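Local coordinates for protein iron Super-Oxide Dismutase (Plasmodium knowlesi, PDB 2AWP) that probably disproportionates superoxide radicals to hydrogen peroxide and molecular oxygen at an iron centre, protecting the cell from their toxicity, at residues 4-9 with 73-78; 37-42 with 51-56; 91-96 with 124-129; 135-140 with 148-153. All blocks are in the same frame, centred on the assembly; numbering follows the deposited sequence.

Contact 1. Residues 4-9 with 73-78; sequences ILPKLK and NHSFYW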
loop_
_atom_site.group_PDB
_atom_site.type_symbol
_atom_site.label_atom_id
_atom_site.label_comp_id
_atom_site.label_asym_id
_atom_site.label_seq_id
_atom_site.Cartn_x
_atom_site.Cartn_y
_atom_site.Cartn_z
ATOM N N ILE A 4 3.454 -10.177 22.448
ATOM C CA ILE A 4 2.035 -9.990 22.745
ATOM C C ILE A 4 1.518 -8.689 22.163
ATOM O O ILE A 4 2.153 -7.645 22.326
ATOM C CB ILE A 4 1.756 -10.002 24.284
ATOM C CG1 ILE A 4 2.161 -11.369 24.888
ATOM C CG2 ILE A 4 0.273 -9.682 24.583
ATOM C CD1 ILE A 4 2.294 -11.393 26.445
ATOM N N LEU A 5 0.359 -8.749 21.505
ATOM C CA LEU A 5 -0.363 -7.549 21.028
ATOM C C LEU A 5 -0.761 -6.612 22.195
ATOM O O LEU A 5 -1.586 -6.972 23.030
ATOM C CB LEU A 5 -1.616 -7.957 20.227
ATOM C CG LEU A 5 -2.426 -6.805 19.599
ATOM C CD1 LEU A 5 -1.603 -6.063 18.524
ATOM C CD2 LEU A 5 -3.815 -7.274 19.028
ATOM N N PRO A 6 -0.173 -5.403 22.262
ATOM C CA PRO A 6 -0.604 -4.505 23.322
ATOM C C PRO A 6 -2.021 -4.058 23.132
ATOM O O PRO A 6 -2.460 -3.830 22.001
ATOM C CB PRO A 6 0.356 -3.313 23.199
ATOM C CG PRO A 6 1.546 -3.873 22.530
ATOM C CD PRO A 6 0.949 -4.827 21.500
ATOM N N LYS A 7 -2.742 -3.946 24.241
ATOM C CA LYS A 7 -4.112 -3.434 24.227
ATOM C C LYS A 7 -4.190 -1.993 23.733
ATOM O O LYS A 7 -3.286 -1.178 23.974
ATOM C CB LYS A 7 -4.724 -3.525 25.641
ATOM C CG LYS A 7 -5.011 -4.945 26.117
ATOM C CD LYS A 7 -6.167 -5.525 25.317
ATOM C CE LYS A 7 -6.667 -6.839 25.892
ATOM N NZ LYS A 7 -8.105 -7.079 25.529
ATOM N N LEU A 8 -5.286 -1.696 23.045
ATOM C CA LEU A 8 -5.747 -0.316 22.860
ATOM C C LEU A 8 -6.072 0.313 24.212
ATOM O O LEU A 8 -6.593 -0.354 25.110
ATOM C CB LEU A 8 -7.002 -0.275 21.985
ATOM C CG LEU A 8 -6.994 -0.782 20.534
ATOM C CD1 LEU A 8 -8.363 -0.635 19.948
ATOM C CD2 LEU A 8 -5.991 -0.055 19.626
ATOM N N LYS A 9 -5.822 1.617 24.327
ATOM C CA LYS A 9 -6.060 2.329 25.572
ATOM C C LYS A 9 -7.478 2.887 25.685
ATOM O O LYS A 9 -7.766 3.720 26.557
ATOM C CB LYS A 9 -5.000 3.432 25.710
ATOM C CG LYS A 9 -3.585 2.813 25.889
ATOM C CD LYS A 9 -2.492 3.868 25.890
ATOM C CE LYS A 9 -1.223 3.270 26.484
ATOM N NZ LYS A 9 -0.660 2.244 25.582
ATOM N N ASN A 73 4.929 0.080 14.872
ATOM C CA ASN A 73 4.321 1.278 14.227
ATOM C C ASN A 73 2.844 1.378 14.584
ATOM O O ASN A 73 2.310 2.465 14.773
ATOM C CB ASN A 73 4.409 1.154 12.702
ATOM C CG ASN A 73 5.823 1.216 12.165
ATOM O OD1 ASN A 73 6.744 1.674 12.836
ATOM N ND2 ASN A 73 5.999 0.754 10.929
ATOM N N HIS A 74 2.147 0.239 14.599
ATOM C CA HIS A 74 0.703 0.288 14.877
ATOM C C HIS A 74 0.414 0.629 16.317
ATOM O O HIS A 74 -0.497 1.388 16.613
ATOM C CB HIS A 74 0.019 -1.028 14.479
ATOM C CG HIS A 74 -0.207 -1.140 13.018
ATOM N ND1 HIS A 74 0.777 -1.560 12.143
ATOM C CD2 HIS A 74 -1.273 -0.797 12.259
ATOM C CE1 HIS A 74 0.307 -1.506 10.910
ATOM N NE2 HIS A 74 -0.929 -1.048 10.960
ATOM N N SER A 75 1.188 0.058 17.227
ATOM C CA SER A 75 1.018 0.411 18.627
ATOM C C SER A 75 1.248 1.902 18.887
ATOM O O SER A 75 0.489 2.533 19.620
ATOM C CB SER A 75 1.898 -0.459 19.501
ATOM O OG SER A 75 1.323 -1.748 19.556
ATOM N N PHE A 76 2.279 2.447 18.251
ATOM C CA PHE A 76 2.586 3.880 18.285
ATOM C C PHE A 76 1.458 4.710 17.648
ATOM O O PHE A 76 1.139 5.790 18.119
ATOM C CB PHE A 76 3.941 4.131 17.597
ATOM C CG PHE A 76 4.616 5.433 18.018
ATOM C CD1 PHE A 76 5.327 5.503 19.214
ATOM C CD2 PHE A 76 4.537 6.566 17.220
ATOM C CE1 PHE A 76 5.962 6.674 19.610
ATOM C CE2 PHE A 76 5.168 7.747 17.603
ATOM C CZ PHE A 76 5.879 7.806 18.809
ATOM N N TYR A 77 0.862 4.195 16.575
ATOM C CA TYR A 77 -0.289 4.792 15.924
ATOM C C TYR A 77 -1.530 4.857 16.835
ATOM O O TYR A 77 -2.144 5.916 16.972
ATOM C CB TYR A 77 -0.585 4.020 14.641
ATOM C CG TYR A 77 -1.843 4.396 13.874
ATOM C CD1 TYR A 77 -1.981 5.657 13.280
ATOM C CD2 TYR A 77 -2.881 3.465 13.710
ATOM C CE1 TYR A 77 -3.134 5.994 12.562
ATOM C CE2 TYR A 77 -4.042 3.785 12.989
ATOM C CZ TYR A 77 -4.155 5.048 12.400
ATOM O OH TYR A 77 -5.287 5.382 11.665
ATOM N N TRP A 78 -1.873 3.740 17.466
ATOM C CA TRP A 78 -3.029 3.697 18.373
ATOM C C TRP A 78 -2.843 4.662 19.555
ATOM O O TRP A 78 -3.772 5.387 19.906
ATOM C CB TRP A 78 -3.284 2.252 18.875
ATOM C CG TRP A 78 -3.602 1.288 17.743
ATOM C CD1 TRP A 78 -2.994 0.108 17.481
ATOM C CD2 TRP A 78 -4.584 1.470 16.715
ATOM N NE1 TRP A 78 -3.529 -0.468 16.348
ATOM C CE2 TRP A 78 -4.510 0.354 15.863
ATOM C CE3 TRP A 78 -5.521 2.481 16.431
ATOM C CZ2 TRP A 78 -5.336 0.214 14.734
ATOM C CZ3 TRP A 78 -6.357 2.335 15.327
ATOM C CH2 TRP A 78 -6.247 1.217 14.485
HETATM O O HOH W 1 -1.231 -1.689 20.365
#
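The carbonyl O of Pro-6 takes a hydrogen from a water 3.0 Å away, and that same water sits 2.7 Å from Ser-75 OG, bridging the extended 4-9 segment to helix 62-79. Tyr-28 OH, from helix 21-43, is a second hydrogen-bond partner of this carbonyl. Alongside the bridge, CD and CG of Pro-6 both lie 3.7 Å from Ser-75 OG.

Farther along, Leu-8 meets Trp-78 through one branch. A chi1 of -61° with a chi2 of 179° brings CD2, not CD1, over a face of the indole, on the five-membered ring. CD2 comes to 3.3 Å from Trp-78 CG, a tight fit, and lies 3.6 Å from the centroid of that ring, 22° off its normal: a CH-pi contact. The indole is thus sandwiched, for Tyr-77 CD2 lies on the opposite face, 3.8 Å above the plane near the rim. A hydrogen bond between Trp-78 NE1 and His-32 ND1 further limits how the ring can turn.

Near this contact, His-74, on the same helix, and His-27 are likely iron ligands; the nearest side-chain atoms of Trp-78 and His-27 are about 4 Å apart. An N-terminal segment laid across paired long helices beside the metal belongs to the alpha-hairpin domain of iron/manganese superoxide dismutases.

Contact 2. Residues 37-42 with 51-56; sequences NKLNGL and KSLVEI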
loop_
_atom_site.group_PDB
_atom_site.type_symbol
_atom_site.label_atom_id
_atom_site.label_comp_id
_atom_site.label_asym_id
_atom_site.label_seq_id
_atom_site.Cartn_x
_atom_site.Cartn_y
_atom_site.Cartn_z
ATOM N N ASN A 37 0.964 -12.370 15.208
ATOM C CA ASN A 37 0.896 -13.807 14.982
ATOM C C ASN A 37 1.945 -14.213 13.969
ATOM O O ASN A 37 2.655 -15.214 14.166
ATOM C CB ASN A 37 -0.528 -14.249 14.562
ATOM C CG ASN A 37 -1.576 -13.836 15.589
ATOM O OD1 ASN A 37 -1.236 -13.628 16.757
ATOM N ND2 ASN A 37 -2.835 -13.672 15.169
ATOM N N LYS A 38 2.116 -13.392 12.936
ATOM C CA LYS A 38 3.072 -13.730 11.905
ATOM C C LYS A 38 4.508 -13.661 12.419
ATOM O O LYS A 38 5.304 -14.563 12.156
ATOM C CB LYS A 38 2.862 -12.880 10.646
ATOM C CG LYS A 38 3.895 -13.171 9.548
ATOM C CD LYS A 38 3.271 -13.823 8.331
ATOM C CE LYS A 38 3.224 -15.357 8.438
ATOM N NZ LYS A 38 4.515 -16.020 8.022
ATOM N N LEU A 39 4.850 -12.592 13.137
ATOM C CA LEU A 39 6.199 -12.468 13.686
ATOM C C LEU A 39 6.574 -13.627 14.593
ATOM O O LEU A 39 7.679 -14.167 14.478
ATOM C CB LEU A 39 6.383 -11.160 14.459
ATOM C CG LEU A 39 7.817 -10.904 14.949
ATOM C CD1 LEU A 39 8.774 -10.624 13.784
ATOM C CD2 LEU A 39 7.812 -9.765 15.962
ATOM N N ASN A 40 5.664 -13.996 15.495
ATOM C CA ASN A 40 5.916 -15.119 16.416
ATOM C C ASN A 40 6.251 -16.410 15.668
ATOM O O ASN A 40 7.133 -17.147 16.081
ATOM C CB ASN A 40 4.735 -15.297 17.406
ATOM C CG ASN A 40 4.781 -14.290 18.536
ATOM O OD1 ASN A 40 5.841 -14.059 19.125
ATOM N ND2 ASN A 40 3.649 -13.675 18.835
ATOM N N GLY A 41 5.570 -16.651 14.551
ATOM C CA GLY A 41 5.876 -17.789 13.674
ATOM C C GLY A 41 7.263 -17.690 13.058
ATOM O O GLY A 41 8.019 -18.654 13.030
ATOM N N LEU A 42 7.613 -16.498 12.606
ATOM C CA LEU A 42 8.871 -16.272 11.922
ATOM C C LEU A 42 10.116 -16.330 12.805
ATOM O O LEU A 42 11.200 -16.721 12.320
ATOM C CB LEU A 42 8.832 -14.901 11.246
ATOM C CG LEU A 42 7.929 -14.734 10.035
ATOM C CD1 LEU A 42 8.015 -13.289 9.568
ATOM C CD2 LEU A 42 8.292 -15.715 8.922
ATOM N N LYS A 51 14.675 -11.810 21.692
ATOM C CA LYS A 51 14.844 -10.369 21.641
ATOM C C LYS A 51 13.512 -9.673 21.822
ATOM O O LYS A 51 12.452 -10.245 21.534
ATOM C CB LYS A 51 15.476 -9.967 20.307
ATOM C CG LYS A 51 16.943 -10.346 20.220
ATOM C CD LYS A 51 17.483 -10.274 18.800
ATOM C CE LYS A 51 18.884 -10.874 18.726
ATOM N NZ LYS A 51 19.868 -9.925 19.326
ATOM N N SER A 52 13.562 -8.422 22.276
ATOM C CA SER A 52 12.373 -7.628 22.402
ATOM C C SER A 52 11.902 -7.194 21.008
ATOM O O SER A 52 12.654 -7.294 20.023
ATOM C CB SER A 52 12.653 -6.392 23.260
ATOM O OG SER A 52 13.501 -5.500 22.544
ATOM N N LEU A 53 10.666 -6.709 20.930
ATOM C CA LEU A 53 10.142 -6.212 19.664
ATOM C C LEU A 53 11.037 -5.130 19.087
ATOM O O LEU A 53 11.346 -5.130 17.881
ATOM C CB LEU A 53 8.716 -5.689 19.838
ATOM C CG LEU A 53 8.015 -5.147 18.576
ATOM C CD1 LEU A 53 7.677 -6.250 17.626
ATOM C CD2 LEU A 53 6.752 -4.390 18.912
ATOM N N VAL A 54 11.432 -4.184 19.945
ATOM C CA VAL A 54 12.297 -3.087 19.528
ATOM C C VAL A 54 13.661 -3.566 19.009
ATOM O O VAL A 54 14.138 -3.107 17.968
ATOM C CB VAL A 54 12.436 -2.044 20.657
ATOM C CG1 VAL A 54 13.669 -1.186 20.470
ATOM C CG2 VAL A 54 11.194 -1.210 20.700
ATOM N N GLU A 55 14.268 -4.506 19.715
ATOM C CA GLU A 55 15.524 -5.095 19.280
ATOM C C GLU A 55 15.378 -5.824 17.948
ATOM O O GLU A 55 16.203 -5.646 17.053
ATOM C CB GLU A 55 16.078 -6.025 20.358
ATOM C CG GLU A 55 16.461 -5.261 21.594
ATOM C CD GLU A 55 16.763 -6.164 22.771
ATOM O OE1 GLU A 55 16.254 -7.297 22.790
ATOM O OE2 GLU A 55 17.502 -5.722 23.669
ATOM N N ILE A 56 14.302 -6.587 17.793
ATOM C CA ILE A 56 14.037 -7.281 16.522
ATOM C C ILE A 56 13.946 -6.276 15.375
ATOM O O ILE A 56 14.639 -6.422 14.364
ATOM C CB ILE A 56 12.766 -8.182 16.580
ATOM C CG1 ILE A 56 13.002 -9.360 17.538
ATOM C CG2 ILE A 56 12.475 -8.781 15.184
ATOM C CD1 ILE A 56 11.729 -9.995 18.062
#
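Leu-39 meets Leu-53 and Ile-56 through aliphatic branches, with no flat group between them; the flat group at work is the carboxylate of Glu-55, on another side of the shorter helix. There Ser-52 N donates to Glu-55 OE1 over 3.0 Å, nearly straight at 172°, reaching the oxygen on its anti side and 30° out of the carboxylate plane. The return bond, from Glu-55 N to Ser-52 OG, is 3.1 Å long. Together the two make a capping box: Ser-52 is the N-cap, and the first turn of helix 53-59 has its start fixed by side chains.

That fixed turn presents Leu-53 and Ile-56, three residues apart, to helix 21-43. Leu-39 points between them with CG anti to its own nitrogen (chi1 -174°) and splits its two methyls between the pair. CD2 goes to Leu-53 CD1 at 3.9 Å, the two leucines meeting at a slant, while CD1 approaches Ile-56 CG2 more loosely at 4.4 Å.

The short helix follows the first long helix of the alpha-hairpin domain and packs against its C-terminal part, before the chain enters the second long helix, 62-79. That helix adds to the same apolar cluster, with Ile-71 against Leu-39 and Ile-64 against Ile-56. Ile-3, from the N-terminal segment, also touches Leu-39, and its carbonyl O is hydrogen-bonded to Asn-40 ND2. Phe-48, in the connection between the helices, packs on Ile-56.

Contact 3. Residues 91-96 with 124-129; sequences GEIKEK and GWLVLN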
loop_
_atom_site.group_PDB
_atom_site.type_symbol
_atom_site.label_atom_id
_atom_site.label_comp_id
_atom_site.label_asym_id
_atom_site.label_seq_id
_atom_site.Cartn_x
_atom_site.Cartn_y
_atom_site.Cartn_z
ATOM N N GLY A 91 0.844 21.695 26.809
ATOM C CA GLY A 91 2.032 21.191 27.483
ATOM C C GLY A 91 3.268 21.430 26.627
ATOM O O GLY A 91 3.270 22.269 25.747
ATOM N N GLU A 92 4.307 20.665 26.880
ATOM C CA GLU A 92 5.627 20.902 26.282
ATOM C C GLU A 92 5.648 20.935 24.746
ATOM O O GLU A 92 6.309 21.783 24.146
ATOM C CB GLU A 92 6.620 19.875 26.828
ATOM C CG GLU A 92 7.751 20.522 27.624
ATOM C CD GLU A 92 7.326 21.057 28.991
ATOM O OE1 GLU A 92 6.909 20.248 29.851
ATOM O OE2 GLU A 92 7.428 22.289 29.217
ATOM N N ILE A 93 4.884 20.028 24.131
ATOM C CA ILE A 93 4.778 19.927 22.679
ATOM C C ILE A 93 4.203 21.179 21.977
ATOM O O ILE A 93 4.578 21.506 20.860
ATOM C CB ILE A 93 3.996 18.625 22.252
ATOM C CG1 ILE A 93 4.096 18.396 20.736
ATOM C CG2 ILE A 93 2.509 18.701 22.659
ATOM C CD1 ILE A 93 5.496 18.014 20.287
ATOM N N LYS A 94 3.289 21.884 22.628
ATOM C CA LYS A 94 2.777 23.131 22.073
ATOM C C LYS A 94 3.915 24.152 21.821
ATOM O O LYS A 94 3.989 24.785 20.761
ATOM C CB LYS A 94 1.796 23.723 23.071
ATOM C CG LYS A 94 1.233 25.066 22.699
ATOM C CD LYS A 94 0.371 25.550 23.859
ATOM C CE LYS A 94 -0.699 26.482 23.388
ATOM N NZ LYS A 94 -1.625 25.881 22.354
ATOM N N GLU A 95 4.754 24.338 22.826
ATOM C CA GLU A 95 5.833 25.321 22.755
ATOM C C GLU A 95 6.912 24.879 21.763
ATOM O O GLU A 95 7.410 25.685 21.003
ATOM C CB GLU A 95 6.397 25.607 24.147
ATOM C CG GLU A 95 5.365 26.187 25.138
ATOM C CD GLU A 95 5.664 25.809 26.601
ATOM O OE1 GLU A 95 6.788 26.111 27.082
ATOM O OE2 GLU A 95 4.786 25.195 27.267
ATOM N N LYS A 96 7.227 23.586 21.738
ATOM C CA LYS A 96 8.196 23.006 20.801
ATOM C C LYS A 96 7.741 23.152 19.344
ATOM O O LYS A 96 8.559 23.457 18.449
ATOM C CB LYS A 96 8.450 21.515 21.124
ATOM C CG LYS A 96 9.651 20.900 20.383
ATOM C CD LYS A 96 10.977 21.329 20.955
ATOM C CE LYS A 96 12.121 20.764 20.125
ATOM N NZ LYS A 96 13.398 21.441 20.407
ATOM N N GLY A 124 3.299 8.776 8.082
ATOM C CA GLY A 124 3.832 10.122 8.329
ATOM C C GLY A 124 4.254 10.215 9.792
ATOM O O GLY A 124 3.607 9.633 10.666
ATOM N N TRP A 125 5.347 10.926 10.070
ATOM C CA TRP A 125 5.856 11.013 11.440
ATOM C C TRP A 125 6.120 12.464 11.866
ATOM O O TRP A 125 6.532 13.288 11.059
ATOM C CB TRP A 125 7.173 10.236 11.579
ATOM C CG TRP A 125 7.088 8.823 11.179
ATOM C CD1 TRP A 125 7.249 8.318 9.916
ATOM C CD2 TRP A 125 6.809 7.708 12.032
ATOM N NE1 TRP A 125 7.094 6.971 9.935
ATOM C CE2 TRP A 125 6.827 6.559 11.219
ATOM C CE3 TRP A 125 6.577 7.566 13.412
ATOM C CZ2 TRP A 125 6.607 5.268 11.729
ATOM C CZ3 TRP A 125 6.339 6.265 13.927
ATOM C CH2 TRP A 125 6.364 5.140 13.081
ATOM N N LEU A 126 5.850 12.757 13.142
ATOM C CA LEU A 126 6.477 13.881 13.792
ATOM C C LEU A 126 7.617 13.259 14.575
ATOM O O LEU A 126 7.403 12.282 15.311
ATOM C CB LEU A 126 5.519 14.624 14.737
ATOM C CG LEU A 126 6.173 15.762 15.536
ATOM C CD1 LEU A 126 6.680 16.867 14.613
ATOM C CD2 LEU A 126 5.160 16.285 16.576
ATOM N N VAL A 127 8.824 13.802 14.390
ATOM C CA VAL A 127 10.015 13.246 15.053
ATOM C C VAL A 127 10.866 14.364 15.651
ATOM O O VAL A 127 10.863 15.483 15.152
ATOM C CB VAL A 127 10.913 12.327 14.134
ATOM C CG1 VAL A 127 10.083 11.471 13.139
ATOM C CG2 VAL A 127 11.961 13.116 13.397
ATOM N N LEU A 128 11.554 14.050 16.745
ATOM C CA LEU A 128 12.636 14.902 17.198
ATOM C C LEU A 128 13.888 14.403 16.498
ATOM O O LEU A 128 14.356 13.314 16.763
ATOM C CB LEU A 128 12.803 14.836 18.718
ATOM C CG LEU A 128 13.773 15.858 19.331
ATOM C CD1 LEU A 128 13.157 17.275 19.325
ATOM C CD2 LEU A 128 14.233 15.419 20.766
ATOM N N ASN A 129 14.429 15.231 15.611
ATOM C CA ASN A 129 15.590 14.823 14.833
ATOM C C ASN A 129 16.892 14.798 15.659
ATOM O O ASN A 129 16.908 15.108 16.860
ATOM C CB ASN A 129 15.680 15.622 13.518
ATOM C CG ASN A 129 16.238 17.042 13.693
ATOM O OD1 ASN A 129 16.747 17.421 14.754
ATOM N ND2 ASN A 129 16.107 17.848 12.644
#
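Ile-93 and Lys-96, one turn apart on helix 92-101, reach across to Leu-126 and Leu-128 of strand 122-129, joining a helix to the central strand of the three-stranded antiparallel sheet in the C-terminal alpha/beta domain of this superoxide dismutase family. The two pairs differ in character.

The inner pair is wholly apolar and closed in. Ile-93 CD1 and Leu-126 CD2 approach tip to tip at 4.1 Å. With CG1 of the isoleucine anti to its nitrogen (chi1 -170°), the longer branch is the one sent to the sheet. Other groups complete the enclosure: Leu-134 and Trp-185 touch Ile-93, and Ile-154 of the neighbouring strand touches Leu-126. Helix 185-196 adds to both pairs, Asn-189 OD1 being hydrogen-bonded to Ile-93 N and Ala-195 touching Leu-128.

The outer pair comes closer but lies nearer solvent, since Lys-96 is partly exposed. Here the lysine's aliphatic stem does the packing: the chain turns at CB-CG (chi2 75°) and then runs extended, crossing the buried Leu-128 at about a right angle, so that CE rests 3.7 Å from Leu-128 CD1. Only 102 Å² is buried between the two segments, both sides summed, consistent with contact through side-chain ends while the CA atoms of Lys-96 and Leu-128 stay 9.9 Å apart. Past CE, the ammonium NZ of Lys-96 turns from the leucine, is hydrogen-bonded to the carbonyl O of Asn-132 and has a long, weak ion pair with Asp-100 OD2.

Contact 4. Residues 135-140 with 148-153; sequences VILQTH and DNTGIP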
loop_
_atom_site.group_PDB
_atom_site.type_symbol
_atom_site.label_atom_id
_atom_site.label_comp_id
_atom_site.label_asym_id
_atom_site.label_seq_id
_atom_site.Cartn_x
_atom_site.Cartn_y
_atom_site.Cartn_z
ATOM N N VAL A 135 10.728 17.709 13.297
ATOM C CA VAL A 135 10.517 17.747 11.872
ATOM C C VAL A 135 9.435 16.722 11.481
ATOM O O VAL A 135 9.069 15.840 12.276
ATOM C CB VAL A 135 11.839 17.499 11.100
ATOM C CG1 VAL A 135 12.925 18.599 11.453
ATOM C CG2 VAL A 135 12.365 16.076 11.329
ATOM N N ILE A 136 8.963 16.828 10.249
ATOM C CA ILE A 136 8.035 15.870 9.679
ATOM C C ILE A 136 8.805 14.964 8.726
ATOM O O ILE A 136 9.569 15.445 7.901
ATOM C CB ILE A 136 6.895 16.571 8.881
ATOM C CG1 ILE A 136 6.002 17.387 9.799
ATOM C CG2 ILE A 136 6.062 15.551 8.122
ATOM C CD1 ILE A 136 5.223 18.492 9.036
ATOM N N LEU A 137 8.595 13.659 8.860
ATOM C CA LEU A 137 9.219 12.669 7.997
ATOM C C LEU A 137 8.141 11.723 7.494
ATOM O O LEU A 137 7.084 11.602 8.103
ATOM C CB LEU A 137 10.265 11.834 8.778
ATOM C CG LEU A 137 11.528 12.533 9.330
ATOM C CD1 LEU A 137 12.412 11.498 10.041
ATOM C CD2 LEU A 137 12.323 13.268 8.229
ATOM N N GLN A 138 8.410 11.049 6.386
ATOM C CA GLN A 138 7.528 10.001 5.932
ATOM C C GLN A 138 8.350 8.752 5.715
ATOM O O GLN A 138 9.532 8.846 5.373
ATOM C CB GLN A 138 6.822 10.415 4.636
ATOM C CG GLN A 138 7.726 10.731 3.485
ATOM C CD GLN A 138 6.974 11.366 2.364
ATOM O OE1 GLN A 138 5.996 10.808 1.870
ATOM N NE2 GLN A 138 7.407 12.560 1.959
ATOM N N THR A 139 7.739 7.593 5.925
ATOM C CA THR A 139 8.426 6.333 5.619
ATOM C C THR A 139 7.529 5.442 4.818
ATOM O O THR A 139 6.302 5.617 4.807
ATOM C CB THR A 139 8.858 5.560 6.893
ATOM O OG1 THR A 139 7.698 5.297 7.702
ATOM C CG2 THR A 139 9.841 6.386 7.693
ATOM N N HIS A 140 8.150 4.466 4.165
ATOM C CA HIS A 140 7.457 3.625 3.215
ATOM C C HIS A 140 7.253 2.230 3.773
ATOM O O HIS A 140 8.162 1.674 4.406
ATOM C CB HIS A 140 8.258 3.550 1.919
ATOM C CG HIS A 140 7.428 3.178 0.716
ATOM N ND1 HIS A 140 6.296 3.870 0.347
ATOM C CD2 HIS A 140 7.583 2.191 -0.201
ATOM C CE1 HIS A 140 5.790 3.326 -0.745
ATOM N NE2 HIS A 140 6.552 2.311 -1.098
ATOM N N ASP A 148 15.642 3.808 10.671
ATOM C CA ASP A 148 16.431 4.720 9.833
ATOM C C ASP A 148 17.436 5.558 10.632
ATOM O O ASP A 148 18.320 6.175 10.040
ATOM C CB ASP A 148 15.501 5.675 9.065
ATOM C CG ASP A 148 14.530 4.943 8.117
ATOM O OD1 ASP A 148 14.723 3.734 7.815
ATOM O OD2 ASP A 148 13.575 5.602 7.649
ATOM N N ASN A 149 17.267 5.627 11.959
ATOM C CA ASN A 149 18.105 6.484 12.833
ATOM C C ASN A 149 18.030 7.989 12.476
ATOM O O ASN A 149 19.018 8.752 12.583
ATOM C CB ASN A 149 19.563 5.979 12.859
ATOM C CG ASN A 149 20.367 6.586 13.998
ATOM O OD1 ASN A 149 19.848 6.737 15.092
ATOM N ND2 ASN A 149 21.615 6.957 13.732
ATOM N N THR A 150 16.834 8.420 12.071
ATOM C CA THR A 150 16.608 9.796 11.587
ATOM C C THR A 150 15.993 10.700 12.676
ATOM O O THR A 150 15.857 11.906 12.495
ATOM C CB THR A 150 15.690 9.789 10.348
ATOM O OG1 THR A 150 14.551 8.948 10.608
ATOM C CG2 THR A 150 16.454 9.263 9.105
ATOM N N GLY A 151 15.631 10.103 13.804
ATOM C CA GLY A 151 15.218 10.841 14.995
ATOM C C GLY A 151 14.312 9.979 15.855
ATOM O O GLY A 151 14.145 8.800 15.582
ATOM N N ILE A 152 13.720 10.590 16.880
ATOM C CA ILE A 152 12.896 9.888 17.844
ATOM C C ILE A 152 11.435 10.183 17.570
ATOM O O ILE A 152 11.009 11.312 17.689
ATOM C CB ILE A 152 13.266 10.287 19.299
ATOM C CG1 ILE A 152 14.683 9.790 19.631
ATOM C CG2 ILE A 152 12.225 9.779 20.287
ATOM C CD1 ILE A 152 15.355 10.583 20.765
ATOM N N PRO A 153 10.669 9.148 17.200
ATOM C CA PRO A 153 9.231 9.259 16.953
ATOM C C PRO A 153 8.446 9.956 18.099
ATOM O O PRO A 153 8.604 9.621 19.271
ATOM C CB PRO A 153 8.807 7.804 16.799
ATOM C CG PRO A 153 10.051 7.149 16.105
ATOM C CD PRO A 153 11.159 7.766 16.972
#
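Asp-148 comes first, laying its carboxylate beside Thr-139, with OD2 3.8 Å from the methyl CG2. The threonine's hydroxyl is engaged elsewhere, by Gly-143 O and Trp-125 NE1. Asn-149 has positive phi (60°) and is the C-prime residue of a Schellman motif: Thr-150 N bonds back to Pro-145 O and Asn-149 N to Ile-146 O, ending the short helix 145-148 and turning the chain toward the sheet. Thr-150 then meets Leu-137 at a slant. With its OG1 placed between the backbone N and the carbonyl carbon (chi1 47°), it brings that oxygen to 3.4 Å from Leu-137 CD1, while CB lies 3.7 Å from the same methyl. Gly-151 follows with phi 155°, a conformation that calls for glycine. Ile-152 pairs through its backbone with Leu-128 of the central strand, and Pro-153 packs on Trp-72 and Phe-76 of helix 62-79.

Leu-137 and Thr-139 of edge strand 134-140 thus touch the helix end and turn leading into 151-158; the two strands themselves are separated by 122-129, which pairs with both. Both close approaches set a methyl against an oxygen, which implies weakly directional van der Waals contact.

In the fold
Along the chain, contact 2 falls within the span bracketed by contact 1, both in the alpha-hairpin domain with centres about 14 Å apart; contacts 3 and 4 follow in the C-terminal domain, their centres about 12 Å apart. Contacts 3 and 4 share the antiparallel sheet ordered 134-140, 122-129, 151-158, and strand 122-129 pairs with both segments of contact 4. The two domains meet where helix 62-79 faces that sheet: Phe-76 of contact 1 packs on Trp-125 and on Pro-153. Contacts 2 and 3 lie farthest apart, about 28 Å between centres. The probable iron ligands come from both domains, His-27 and His-74 from one, Asp-158 and His-162 from the other, consistent with a metal site at their junction.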